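Local coordinates for Alpha/beta hydrolase fold protein (Ochrobactrum, PDB 4G9E) that opens the lactone ring of N-acyl homoserine lactones, the quorum-sensing signals of many bacteria, and is caught here with the ring-opened product N-butanoyl-homoserine, at residues L27-G32 and A38-Q43; N33-A38 and F99-G104; S65-A68 and S74-M77; G104-I109 and E190-G195; R155-Y160 and D175-T180. All coordinates share one frame; numbering follows the deposited sequence.

Contact 1 (L27-G32 and A38-Q43); sequences LLMIHG and AIFAPQ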
# COMPACT_ATOMS: atom_id res chain seq x y z
N LEU A 27 0.38 5.64 12.03
CA LEU A 27 0.83 4.93 10.84
C LEU A 27 -0.38 4.66 9.97
O LEU A 27 -1.30 3.97 10.40
CB LEU A 27 1.46 3.59 11.24
CG LEU A 27 1.82 2.69 10.05
CD1 LEU A 27 3.06 3.18 9.33
CD2 LEU A 27 1.99 1.24 10.49
N LEU A 28 -0.39 5.22 8.77
CA LEU A 28 -1.41 4.90 7.78
C LEU A 28 -0.90 3.71 6.96
O LEU A 28 0.17 3.79 6.38
CB LEU A 28 -1.62 6.10 6.86
CG LEU A 28 -2.48 5.83 5.62
CD1 LEU A 28 -3.89 5.43 6.00
CD2 LEU A 28 -2.50 7.08 4.73
N MET A 29 -1.67 2.63 6.94
CA MET A 29 -1.34 1.45 6.13
C MET A 29 -2.33 1.38 4.98
O MET A 29 -3.54 1.37 5.21
CB MET A 29 -1.43 0.17 6.97
CG MET A 29 -0.49 0.15 8.15
SD MET A 29 -0.47 -1.41 9.06
CE MET A 29 0.58 -2.38 7.99
N ILE A 30 -1.81 1.32 3.75
CA ILE A 30 -2.63 1.33 2.54
C ILE A 30 -2.50 -0.01 1.83
O ILE A 30 -1.41 -0.40 1.42
CB ILE A 30 -2.22 2.46 1.57
CG1 ILE A 30 -2.08 3.81 2.28
CG2 ILE A 30 -3.23 2.56 0.44
CD1 ILE A 30 -1.57 4.91 1.39
N HIS A 31 -3.63 -0.70 1.70
CA HIS A 31 -3.66 -2.04 1.12
C HIS A 31 -3.48 -2.05 -0.40
O HIS A 31 -3.42 -1.01 -1.07
CB HIS A 31 -4.96 -2.74 1.50
CG HIS A 31 -6.18 -2.15 0.87
ND1 HIS A 31 -6.53 -2.38 -0.45
CD2 HIS A 31 -7.15 -1.35 1.37
CE1 HIS A 31 -7.65 -1.73 -0.73
NE2 HIS A 31 -8.05 -1.10 0.36
N GLY A 32 -3.38 -3.27 -0.94
CA GLY A 32 -3.12 -3.48 -2.35
C GLY A 32 -4.35 -3.70 -3.21
O GLY A 32 -5.49 -3.61 -2.76
N ALA A 38 -8.28 -4.84 6.24
CA ALA A 38 -8.39 -6.01 7.11
C ALA A 38 -7.17 -6.93 6.97
O ALA A 38 -6.85 -7.70 7.89
CB ALA A 38 -9.67 -6.77 6.82
N ILE A 39 -6.48 -6.85 5.84
CA ILE A 39 -5.30 -7.68 5.57
C ILE A 39 -4.18 -7.38 6.56
O ILE A 39 -3.28 -8.20 6.76
CB ILE A 39 -4.80 -7.49 4.10
CG1 ILE A 39 -3.99 -8.70 3.62
CG2 ILE A 39 -3.99 -6.21 3.95
CD1 ILE A 39 -4.81 -9.95 3.41
N PHE A 40 -4.23 -6.21 7.19
CA PHE A 40 -3.20 -5.78 8.13
C PHE A 40 -3.49 -6.17 9.57
O PHE A 40 -2.91 -5.62 10.51
CB PHE A 40 -2.97 -4.27 8.01
CG PHE A 40 -2.51 -3.85 6.64
CD1 PHE A 40 -1.40 -4.45 6.06
CD2 PHE A 40 -3.18 -2.86 5.94
CE1 PHE A 40 -0.96 -4.07 4.80
CE2 PHE A 40 -2.74 -2.47 4.68
CZ PHE A 40 -1.64 -3.07 4.11
N ALA A 41 -4.38 -7.14 9.76
CA ALA A 41 -4.65 -7.69 11.08
C ALA A 41 -3.39 -7.92 11.94
O ALA A 41 -3.39 -7.62 13.12
CB ALA A 41 -5.46 -8.98 10.96
N PRO A 42 -2.31 -8.49 11.35
CA PRO A 42 -1.15 -8.75 12.22
C PRO A 42 -0.58 -7.48 12.85
O PRO A 42 -0.10 -7.52 13.99
CB PRO A 42 -0.13 -9.38 11.27
CG PRO A 42 -0.96 -9.99 10.18
CD PRO A 42 -2.13 -9.06 10.01
N GLN A 43 -0.61 -6.38 12.11
CA GLN A 43 -0.12 -5.11 12.61
C GLN A 43 -1.16 -4.42 13.49
O GLN A 43 -0.84 -3.95 14.57
CB GLN A 43 0.31 -4.20 11.46
CG GLN A 43 1.61 -4.66 10.81
CD GLN A 43 1.45 -5.93 9.99
OE1 GLN A 43 0.50 -6.06 9.23
NE2 GLN A 43 2.38 -6.86 10.16
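Met-29 and Phe-40 carry this contact. Met-29 CE lies over one face of the Phe-40 ring, 3.9 Å from the ring centroid and 29° off the ring normal, a CH-pi contact. The closest ring atom is Phe-40 CD1, 3.5 Å from Met-29 CE. The sulfur approaches the same ring obliquely, with Met-29 SD 4.5 Å from the centroid, which makes this a Met-aromatic contact as well. The bend of the Met-29 chain at its last torsion (chi3 79°) folds the methyl back over the ring. The opposite face is filled from within the same segment: Ile-39 CG2 sits 3.6 Å from the plane of the Phe-40 ring, near the middle. The ring is therefore sandwiched between a methionine and an isoleucine methyl. Its edge points at the backbone where the strand ends, with Phe-40 CE2 3.6 Å from His-31 N. The Gln-43 chain runs nearly perpendicular to that of Met-29, and its CB packs 3.8 Å from Met-29 SD. The amide end of Gln-43 turns to other partners, Asp-259 and the carbonyl of Phe-251. The end where His-31 meets Ile-39 is looser, with His-31 CB 4.4 Å from Ile-39 CG2. Ala-41 and Pro-42, in the first turn of helix 41-45, are partly exposed and do not touch the strand. Strand 24-30 runs inside the central sheet of the alpha/beta hydrolase fold, between strands 52-57 and 97-101, and Gln-43 also packs on helix 255-270.

Contact 2 (N33-A38 and F99-G104); sequences NSSSGA and FGWSLG. With C4L (N-butanoyl-L-homoserine), chain C.
The probable oxyanion hole of this alpha/beta hydrolase is built where Asn-33 meets Leu-103. Their backbone amides converge on one carboxylate oxygen of the bound N-butanoyl-homoserine: Asn-33 N is 2.8 Å from O2, with a nearly straight bond of 175°, and Leu-103 N is also 2.8 Å from O2, at 165°. Two N-H groups thus grip a single oxygen. Leu-103 CB lies against the backbone of Asn-33, 3.6 Å from Asn-33 N. The Asn-33 side chain takes a second hold on the ligand. Its CG stands anti to the backbone N (chi1 -172°), which carries Asn-33 ND2 to the ligand amide oxygen O4 at 2.9 Å. On the other branch, Asn-33 OD1 accepts from Ser-34 OG at 2.8 Å, which helps fix how the flat amide is turned. The segment 99-104 fits the nucleophile elbow, the sharp turn between strand 97-101 and helix 103-111, with glycines at both ends of the GxSxG pattern. Ser-102 sits at its apex with a positive phi. It is probably the nucleophile of a triad with His-248 and Glu-219. Ser-102 OG lies 2.6 Å from the ligand carboxylate carbon C4, and it is hydrogen-bonded to the carbonyl of Gly-125. Further back, Ser-35 OG meets the rim of the indole near its plane, 3.4 Å from Trp-101 CZ3, while Trp-101 NE1 is hydrogen-bonded to the carbonyl of His-248.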
# COMPACT_ATOMS: atom_id res chain seq x y z
N ASN A 33 -4.08 -3.98 -4.48
CA ASN A 33 -5.10 -4.21 -5.48
C ASN A 33 -6.05 -5.33 -5.04
O ASN A 33 -5.62 -6.45 -4.77
CB ASN A 33 -4.39 -4.60 -6.78
CG ASN A 33 -5.31 -4.68 -7.97
OD1 ASN A 33 -6.49 -5.02 -7.86
ND2 ASN A 33 -4.76 -4.38 -9.14
N SER A 34 -7.34 -5.00 -4.96
CA SER A 34 -8.39 -5.98 -4.65
C SER A 34 -8.32 -6.51 -3.22
O SER A 34 -8.90 -7.54 -2.91
CB SER A 34 -8.41 -7.13 -5.66
OG SER A 34 -8.59 -6.63 -6.99
N SER A 35 -7.61 -5.78 -2.36
CA SER A 35 -7.48 -6.20 -0.97
C SER A 35 -8.34 -5.30 -0.08
O SER A 35 -9.34 -4.73 -0.53
CB SER A 35 -6.01 -6.19 -0.53
OG SER A 35 -5.85 -6.84 0.71
N SER A 36 -7.95 -5.20 1.19
CA SER A 36 -8.68 -4.47 2.21
C SER A 36 -7.72 -4.16 3.35
O SER A 36 -6.73 -4.86 3.53
CB SER A 36 -9.83 -5.34 2.74
OG SER A 36 -10.36 -4.82 3.95
N GLY A 37 -8.01 -3.11 4.12
CA GLY A 37 -7.24 -2.84 5.33
C GLY A 37 -7.28 -3.98 6.34
O GLY A 37 -6.41 -4.08 7.20
N ALA A 38 -8.28 -4.84 6.24
CA ALA A 38 -8.39 -6.01 7.11
C ALA A 38 -7.17 -6.93 6.97
O ALA A 38 -6.85 -7.70 7.89
CB ALA A 38 -9.67 -6.77 6.82
N PHE A 99 2.73 3.39 5.32
CA PHE A 99 3.15 2.12 4.77
C PHE A 99 2.20 1.78 3.62
O PHE A 99 0.99 1.72 3.82
CB PHE A 99 3.09 0.99 5.81
CG PHE A 99 3.24 -0.36 5.20
CD1 PHE A 99 4.48 -0.78 4.75
CD2 PHE A 99 2.14 -1.18 4.99
CE1 PHE A 99 4.63 -2.01 4.13
CE2 PHE A 99 2.28 -2.42 4.38
CZ PHE A 99 3.52 -2.83 3.95
N GLY A 100 2.75 1.54 2.44
CA GLY A 100 1.93 1.18 1.30
C GLY A 100 2.32 -0.18 0.76
O GLY A 100 3.48 -0.42 0.44
N TRP A 101 1.32 -1.05 0.65
CA TRP A 101 1.50 -2.39 0.12
C TRP A 101 1.07 -2.43 -1.34
O TRP A 101 -0.12 -2.35 -1.65
CB TRP A 101 0.67 -3.39 0.93
CG TRP A 101 0.73 -4.78 0.39
CD1 TRP A 101 1.83 -5.40 -0.15
CD2 TRP A 101 -0.35 -5.71 0.30
NE1 TRP A 101 1.48 -6.67 -0.57
CE2 TRP A 101 0.15 -6.88 -0.30
CE3 TRP A 101 -1.69 -5.67 0.69
CZ2 TRP A 101 -0.65 -8.00 -0.52
CZ3 TRP A 101 -2.48 -6.78 0.46
CH2 TRP A 101 -1.96 -7.93 -0.14
N SER A 102 2.06 -2.57 -2.23
CA SER A 102 1.87 -2.84 -3.64
C SER A 102 1.13 -1.67 -4.29
O SER A 102 1.70 -0.59 -4.34
CB SER A 102 1.21 -4.21 -3.83
OG SER A 102 1.43 -4.64 -5.17
N LEU A 103 -0.09 -1.83 -4.78
CA LEU A 103 -0.86 -0.66 -5.22
C LEU A 103 -0.79 0.43 -4.15
O LEU A 103 -0.65 1.61 -4.46
CB LEU A 103 -2.31 -1.06 -5.49
CG LEU A 103 -3.30 0.08 -5.72
CD1 LEU A 103 -2.93 0.92 -6.94
CD2 LEU A 103 -4.72 -0.46 -5.85
N GLY A 104 -0.90 0.05 -2.88
CA GLY A 104 -0.82 1.01 -1.80
C GLY A 104 0.50 1.77 -1.72
O GLY A 104 0.53 2.94 -1.30
O1 C4L C . -0.86 -6.35 -5.09
C4 C4L C . -1.02 -5.33 -5.79
O2 C4L C . -1.48 -4.25 -5.35
C3 C4L C . -0.67 -5.38 -7.26
C2 C4L C . 0.40 -6.44 -7.54
C1 C4L C . 0.43 -6.85 -9.01
O3 C4L C . -0.74 -7.63 -9.32
N1 C4L C . -0.16 -4.09 -7.76
C5 C4L C . -0.89 -3.28 -8.53
O4 C4L C . -2.03 -3.54 -8.89
C6 C4L C . -0.24 -1.99 -8.96
C7 C4L C . -0.45 -1.80 -10.46
C8 C4L C . 0.26 -2.87 -11.29

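Contact 3 (S65-A68 and S74-M77); sequences STDA and SYSM
An inverse gamma turn centred on Tyr-75 follows the short helix 71-74 and brings the tyrosine back onto Ala-68, in the excursion between strand 52-57 and helix 77-91. The phenol oxygen accepts the backbone amide of the loop: Ala-68 N to Tyr-75 OH is 2.9 Å, with an almost straight angle of 175°. Tyr-75 CG stands anti to its own carbonyl carbon (chi1 -65°), which lets the ring extend to that amide. Tyr-75 OH is also hydrogen-bonded to Asp-181 OD2. The Ala-68 methyl fills the corner between Ser-74, at the end of the helix, and Tyr-75, just past it. Ala-68 CB is 3.6 Å from Tyr-75 CE1 and 3.5 Å from Ser-74 CB. Asp-67 meets the phenol with its CB, 3.7 Å from Tyr-75 OH, and its carboxylate pairs with Arg-179 in a salt bridge. With a phenylalanine in place of Tyr-75, the amide of Ala-68 would probably be left without its acceptor and Asp-181 would lose a partner. The contact joins the loop after strand 52-57 to the start of helix 77-91, where Ser-76 caps the amide of Gly-79, and to helix 182-194, where Tyr-75 packs on Ala-184.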
# COMPACT_ATOMS: atom_id res chain seq x y z
N SER A 65 -15.61 -0.37 2.14
CA SER A 65 -15.93 0.93 1.57
C SER A 65 -16.94 0.75 0.45
O SER A 65 -17.07 -0.33 -0.10
CB SER A 65 -14.67 1.60 1.04
OG SER A 65 -13.86 2.02 2.12
N THR A 66 -17.66 1.82 0.12
CA THR A 66 -18.55 1.77 -1.03
C THR A 66 -17.74 1.86 -2.30
O THR A 66 -16.57 2.25 -2.28
CB THR A 66 -19.59 2.92 -1.03
OG1 THR A 66 -18.92 4.19 -1.07
CG2 THR A 66 -20.48 2.86 0.21
N ASP A 67 -18.35 1.48 -3.41
CA ASP A 67 -17.77 1.81 -4.70
C ASP A 67 -17.63 3.33 -4.78
O ASP A 67 -18.30 4.07 -4.07
CB ASP A 67 -18.63 1.26 -5.84
CG ASP A 67 -18.58 -0.25 -5.93
OD1 ASP A 67 -17.71 -0.88 -5.28
OD2 ASP A 67 -19.40 -0.82 -6.68
N ALA A 68 -16.73 3.79 -5.65
CA ALA A 68 -16.53 5.22 -5.82
C ALA A 68 -17.78 5.90 -6.35
O ALA A 68 -18.47 5.38 -7.22
CB ALA A 68 -15.38 5.46 -6.78
N SER A 74 -11.77 8.49 -9.00
CA SER A 74 -11.21 7.80 -7.84
C SER A 74 -10.26 6.65 -8.14
O SER A 74 -9.30 6.43 -7.39
CB SER A 74 -12.34 7.27 -6.95
OG SER A 74 -13.14 8.33 -6.47
N TYR A 75 -10.54 5.89 -9.19
CA TYR A 75 -9.84 4.63 -9.41
C TYR A 75 -8.56 4.84 -10.21
O TYR A 75 -8.49 4.53 -11.41
CB TYR A 75 -10.76 3.63 -10.11
CG TYR A 75 -11.96 3.17 -9.31
CD1 TYR A 75 -11.98 3.19 -7.92
CD2 TYR A 75 -13.08 2.67 -9.97
CE1 TYR A 75 -13.08 2.73 -7.22
CE2 TYR A 75 -14.18 2.21 -9.28
CZ TYR A 75 -14.18 2.24 -7.90
OH TYR A 75 -15.26 1.79 -7.19
N SER A 76 -7.56 5.40 -9.54
CA SER A 76 -6.25 5.59 -10.13
C SER A 76 -5.29 5.81 -8.97
O SER A 76 -5.71 6.16 -7.87
CB SER A 76 -6.22 6.81 -11.05
OG SER A 76 -6.34 8.01 -10.31
N MET A 77 -4.01 5.61 -9.21
CA MET A 77 -3.05 5.80 -8.14
C MET A 77 -3.16 7.21 -7.53
O MET A 77 -3.15 7.37 -6.31
CB MET A 77 -1.64 5.49 -8.62
CG MET A 77 -1.45 4.00 -8.87
SD MET A 77 -0.08 3.67 -9.95
CE MET A 77 -0.05 1.88 -9.90

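Contact 4 (G104-I109 and E190-G195); sequences GGHIGI and EKFGSG. With C4L (N-butanoyl-L-homoserine), chain C.
The rings of His-106 and Phe-192 meet edge-to-face, the edge of Phe-192 directed at the face of His-106. Their centroids are 5.2 Å apart and their planes stand at 57°, so the pair is tilted from a true perpendicular T. The closest atoms are His-106 CE1 and Phe-192 CZ, 4.0 Å apart. The pair forms part of the wall around the acyl chain in an alpha/beta hydrolase: His-106 belongs to helix 103-111, which follows the probable nucleophile elbow, and Phe-192 to helix 182-194, one of the cap helices inserted between strands 120-124 and 211-216. The butanoyl chain of the ligand runs past both rings. Its C6 lies 3.9 Å from His-106 CD2, and its terminal C8 lies 3.8 Å from Phe-192 CE2. Both approaches are oblique. Phe-192 reaches across because its CG is anti to the backbone N (chi1 177°), which throws the ring out from the cap helix. A hydrogen bond between His-106 ND1 and Gln-200 OE1 helps set the rotation of the imidazole. With an alanine in place of Phe-192, the ligand would probably lose the ring beside C7 and C8, and a gap would open next to His-106. The contact is small, 67 Å² in all, and rests on these two side chains. Met-77 packs against both rings. Three residues after Phe-192, Gly-195 closes the helix in a Schellman motif, with positive phi and its N 3.1 Å from Phe-192 O.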
# COMPACT_ATOMS: atom_id res chain seq x y z
N GLY A 104 -0.90 0.05 -2.88
CA GLY A 104 -0.82 1.01 -1.80
C GLY A 104 0.50 1.77 -1.72
O GLY A 104 0.53 2.94 -1.30
N GLY A 105 1.60 1.12 -2.10
CA GLY A 105 2.88 1.79 -2.21
C GLY A 105 2.90 2.83 -3.31
O GLY A 105 3.45 3.91 -3.13
N HIS A 106 2.32 2.49 -4.47
CA HIS A 106 2.21 3.46 -5.55
C HIS A 106 1.36 4.67 -5.11
O HIS A 106 1.67 5.81 -5.44
CB HIS A 106 1.61 2.80 -6.80
CG HIS A 106 2.44 1.70 -7.36
ND1 HIS A 106 3.58 1.92 -8.11
CD2 HIS A 106 2.32 0.35 -7.27
CE1 HIS A 106 4.11 0.76 -8.46
NE2 HIS A 106 3.37 -0.21 -7.96
N ILE A 107 0.28 4.39 -4.40
CA ILE A 107 -0.56 5.43 -3.83
C ILE A 107 0.24 6.30 -2.86
O ILE A 107 0.18 7.53 -2.91
CB ILE A 107 -1.80 4.82 -3.14
CG1 ILE A 107 -2.68 4.10 -4.17
CG2 ILE A 107 -2.58 5.88 -2.35
CD1 ILE A 107 -3.75 3.22 -3.57
N GLY A 108 1.02 5.66 -1.99
CA GLY A 108 1.87 6.39 -1.07
C GLY A 108 2.85 7.33 -1.77
O GLY A 108 3.08 8.45 -1.32
N ILE A 109 3.42 6.87 -2.88
CA ILE A 109 4.30 7.72 -3.67
C ILE A 109 3.55 8.95 -4.19
O ILE A 109 4.05 10.08 -4.14
CB ILE A 109 4.96 6.92 -4.82
CG1 ILE A 109 5.89 5.83 -4.26
CG2 ILE A 109 5.72 7.86 -5.77
CD1 ILE A 109 6.36 4.84 -5.31
N GLU A 190 -4.91 0.94 -16.56
CA GLU A 190 -4.81 1.71 -17.79
C GLU A 190 -4.18 3.08 -17.53
O GLU A 190 -3.30 3.52 -18.27
CB GLU A 190 -6.18 1.88 -18.44
CG GLU A 190 -6.68 0.63 -19.14
CD GLU A 190 -8.06 0.80 -19.75
OE1 GLU A 190 -8.72 1.82 -19.45
OE2 GLU A 190 -8.47 -0.08 -20.52
N LYS A 191 -4.62 3.74 -16.47
CA LYS A 191 -4.11 5.07 -16.16
C LYS A 191 -2.64 5.04 -15.70
O LYS A 191 -1.87 5.95 -16.00
CB LYS A 191 -5.02 5.76 -15.14
CG LYS A 191 -6.37 6.12 -15.73
CD LYS A 191 -7.22 6.92 -14.77
CE LYS A 191 -8.46 7.45 -15.47
NZ LYS A 191 -9.28 8.26 -14.55
N PHE A 192 -2.26 3.97 -15.01
CA PHE A 192 -0.88 3.75 -14.58
C PHE A 192 0.02 3.64 -15.80
O PHE A 192 1.04 4.33 -15.90
CB PHE A 192 -0.86 2.47 -13.73
CG PHE A 192 0.51 2.02 -13.25
CD1 PHE A 192 1.45 2.92 -12.78
CD2 PHE A 192 0.81 0.67 -13.21
CE1 PHE A 192 2.69 2.46 -12.29
CE2 PHE A 192 2.02 0.22 -12.74
CZ PHE A 192 2.96 1.11 -12.27
N GLY A 193 -0.35 2.77 -16.75
CA GLY A 193 0.41 2.58 -17.96
C GLY A 193 0.46 3.82 -18.84
O GLY A 193 1.39 3.99 -19.62
N SER A 194 -0.53 4.70 -18.69
CA SER A 194 -0.59 5.94 -19.46
C SER A 194 0.10 7.11 -18.77
O SER A 194 0.23 8.18 -19.34
CB SER A 194 -2.05 6.29 -19.76
OG SER A 194 -2.60 5.40 -20.71
N GLY A 195 0.53 6.93 -17.52
CA GLY A 195 1.20 8.01 -16.81
C GLY A 195 0.32 9.21 -16.52
O GLY A 195 0.77 10.36 -16.59
O1 C4L C . -0.86 -6.35 -5.09
C4 C4L C . -1.02 -5.33 -5.79
O2 C4L C . -1.48 -4.25 -5.35
C3 C4L C . -0.67 -5.38 -7.26
C2 C4L C . 0.40 -6.44 -7.54
C1 C4L C . 0.43 -6.85 -9.01
O3 C4L C . -0.74 -7.63 -9.32
N1 C4L C . -0.16 -4.09 -7.76
C5 C4L C . -0.89 -3.28 -8.53
O4 C4L C . -2.03 -3.54 -8.89
C6 C4L C . -0.24 -1.99 -8.96
C7 C4L C . -0.45 -1.80 -10.46
C8 C4L C . 0.26 -2.87 -11.29

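Contact 5 (R155-Y160 and D175-T180); sequences RDVESY and DIVART. With C4L (N-butanoyl-L-homoserine), chain C.
Tyr-160 serves two neighbours at once, packing on Val-177 while its phenol reaches the ligand. Both helices, 154-165 and 171-179, belong to the cap inserted in the alpha/beta hydrolase fold. The ring edge at Tyr-160 CD2 lies 4.5 Å from Val-177 CG1. At the far end of the ring, Tyr-160 OH is hydrogen-bonded to O3 of N-butanoyl-homoserine at 2.8 Å. O3 is the hydroxyl freed when the lactone opens, and it lies near the plane of the ring, at the edge. The torsion that sets CG anti to the backbone N (chi1 -160°) sends the long side chain out of the helix toward the pocket. The short helical segments cross at 125°, with axes 9.2 Å apart at closest approach. At the crossing the valine side chains run antiparallel, side by side. Val-157 CG1 and Val-177 CG1 meet at 4.0 Å, methyl against methyl. Val-177 CG1 thus touches both Val-157 and the tyrosine ring, linking the helix packing to the residue that holds the product. Farther along helix 171-179, Arg-179 is hydrogen-bonded to the carbonyls of Gly-63 and Ser-65. Toward solvent the contact thins out at the exposed Ala-178, where Val-157 CG1 lies 4.1 Å from Ala-178 N and 4.3 Å from Ala-178 CB.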
# COMPACT_ATOMS: atom_id res chain seq x y z
N ARG A 155 -11.77 -18.89 -10.65
CA ARG A 155 -10.36 -19.27 -10.62
C ARG A 155 -9.46 -18.04 -10.59
O ARG A 155 -8.39 -18.07 -10.00
CB ARG A 155 -10.01 -20.19 -11.78
N ASP A 156 -9.89 -16.95 -11.23
CA ASP A 156 -9.15 -15.69 -11.17
C ASP A 156 -9.09 -15.16 -9.74
O ASP A 156 -8.03 -14.75 -9.26
CB ASP A 156 -9.80 -14.62 -12.06
CG ASP A 156 -9.68 -14.91 -13.56
OD1 ASP A 156 -8.75 -15.61 -13.99
OD2 ASP A 156 -10.53 -14.40 -14.31
N VAL A 157 -10.23 -15.15 -9.06
CA VAL A 157 -10.29 -14.69 -7.68
C VAL A 157 -9.33 -15.48 -6.81
O VAL A 157 -8.56 -14.90 -6.03
CB VAL A 157 -11.71 -14.80 -7.09
CG1 VAL A 157 -11.68 -14.52 -5.59
CG2 VAL A 157 -12.66 -13.85 -7.80
N GLU A 158 -9.37 -16.80 -6.93
CA GLU A 158 -8.51 -17.64 -6.12
C GLU A 158 -7.04 -17.46 -6.48
O GLU A 158 -6.19 -17.31 -5.59
CB GLU A 158 -8.90 -19.11 -6.23
CG GLU A 158 -7.96 -19.99 -5.44
CD GLU A 158 -8.42 -21.41 -5.32
OE1 GLU A 158 -9.50 -21.76 -5.85
OE2 GLU A 158 -7.69 -22.19 -4.68
N SER A 159 -6.73 -17.45 -7.77
CA SER A 159 -5.34 -17.31 -8.19
C SER A 159 -4.76 -15.98 -7.75
O SER A 159 -3.64 -15.92 -7.24
CB SER A 159 -5.19 -17.47 -9.70
OG SER A 159 -3.84 -17.73 -10.05
N TYR A 160 -5.52 -14.90 -7.94
CA TYR A 160 -5.05 -13.58 -7.56
C TYR A 160 -4.90 -13.47 -6.04
O TYR A 160 -3.90 -12.95 -5.56
CB TYR A 160 -5.97 -12.47 -8.09
CG TYR A 160 -5.29 -11.12 -8.14
CD1 TYR A 160 -4.22 -10.90 -8.98
CD2 TYR A 160 -5.71 -10.07 -7.33
CE1 TYR A 160 -3.58 -9.68 -9.03
CE2 TYR A 160 -5.07 -8.83 -7.37
CZ TYR A 160 -4.01 -8.66 -8.23
OH TYR A 160 -3.36 -7.44 -8.28
N ASP A 175 -13.26 -13.64 -0.26
CA ASP A 175 -14.35 -12.69 -0.08
C ASP A 175 -13.89 -11.27 -0.36
O ASP A 175 -14.59 -10.49 -1.02
CB ASP A 175 -14.93 -12.78 1.33
CG ASP A 175 -15.48 -14.15 1.66
OD1 ASP A 175 -15.90 -14.87 0.73
OD2 ASP A 175 -15.50 -14.50 2.85
N ILE A 176 -12.72 -10.92 0.15
CA ILE A 176 -12.17 -9.59 -0.06
C ILE A 176 -11.95 -9.32 -1.55
O ILE A 176 -12.41 -8.31 -2.08
CB ILE A 176 -10.85 -9.40 0.72
CG1 ILE A 176 -11.11 -9.46 2.23
CG2 ILE A 176 -10.21 -8.08 0.35
CD1 ILE A 176 -9.85 -9.54 3.08
N VAL A 177 -11.28 -10.24 -2.23
CA VAL A 177 -10.96 -10.05 -3.65
C VAL A 177 -12.20 -10.08 -4.53
O VAL A 177 -12.31 -9.31 -5.49
CB VAL A 177 -9.92 -11.09 -4.13
CG1 VAL A 177 -9.73 -11.04 -5.64
CG2 VAL A 177 -8.60 -10.88 -3.41
N ALA A 178 -13.14 -10.96 -4.21
CA ALA A 178 -14.37 -11.07 -4.98
C ALA A 178 -15.22 -9.81 -4.90
O ALA A 178 -15.91 -9.46 -5.85
CB ALA A 178 -15.17 -12.28 -4.51
N ARG A 179 -15.16 -9.12 -3.76
CA ARG A 179 -15.96 -7.90 -3.59
C ARG A 179 -15.51 -6.76 -4.49
O ARG A 179 -16.33 -5.97 -4.95
CB ARG A 179 -15.93 -7.43 -2.13
CG ARG A 179 -16.59 -6.06 -1.89
CD ARG A 179 -15.58 -4.93 -2.10
NE ARG A 179 -16.11 -3.59 -1.88
CZ ARG A 179 -16.71 -2.86 -2.82
NH1 ARG A 179 -17.13 -1.63 -2.53
NH2 ARG A 179 -16.89 -3.35 -4.04
N THR A 180 -14.21 -6.66 -4.74
CA THR A 180 -13.64 -5.49 -5.40
C THR A 180 -14.40 -5.12 -6.67
O THR A 180 -14.69 -5.97 -7.51
CB THR A 180 -12.18 -5.73 -5.76
OG1 THR A 180 -11.48 -6.19 -4.59
CG2 THR A 180 -11.52 -4.46 -6.27
O1 C4L C . -0.86 -6.35 -5.09
C4 C4L C . -1.02 -5.33 -5.79
O2 C4L C . -1.48 -4.25 -5.35
C3 C4L C . -0.67 -5.38 -7.26
C2 C4L C . 0.40 -6.44 -7.54
C1 C4L C . 0.43 -6.85 -9.01
O3 C4L C . -0.74 -7.63 -9.32
N1 C4L C . -0.16 -4.09 -7.76
C5 C4L C . -0.89 -3.28 -8.53
O4 C4L C . -2.03 -3.54 -8.89
C6 C4L C . -0.24 -1.99 -8.96
C7 C4L C . -0.45 -1.80 -10.46
C8 C4L C . 0.26 -2.87 -11.29

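In the fold
Contacts 2, 4 and 5 surround one ligand. Contact 2 holds the carboxylate and the amide oxygen, contact 4 lines the butanoyl chain, and contact 5 reaches the homoserine hydroxyl. Contacts 4 and 5 do not touch: their nearest atoms are about 10 Å apart. Contact 1 adjoins contact 2, centres about 7 Å apart, on neighbouring strands. There Leu-28 O and Phe-99 N are 2.8 Å apart, a probable hydrogen bond. Contact 3 links outward. Its Met-77 packs on contact 4, with Met-77 SD 3.3 Å from Phe-192 CD1. Its Asp-67 OD1 makes a salt bridge to Arg-179 NH2 of contact 5 at 2.9 Å.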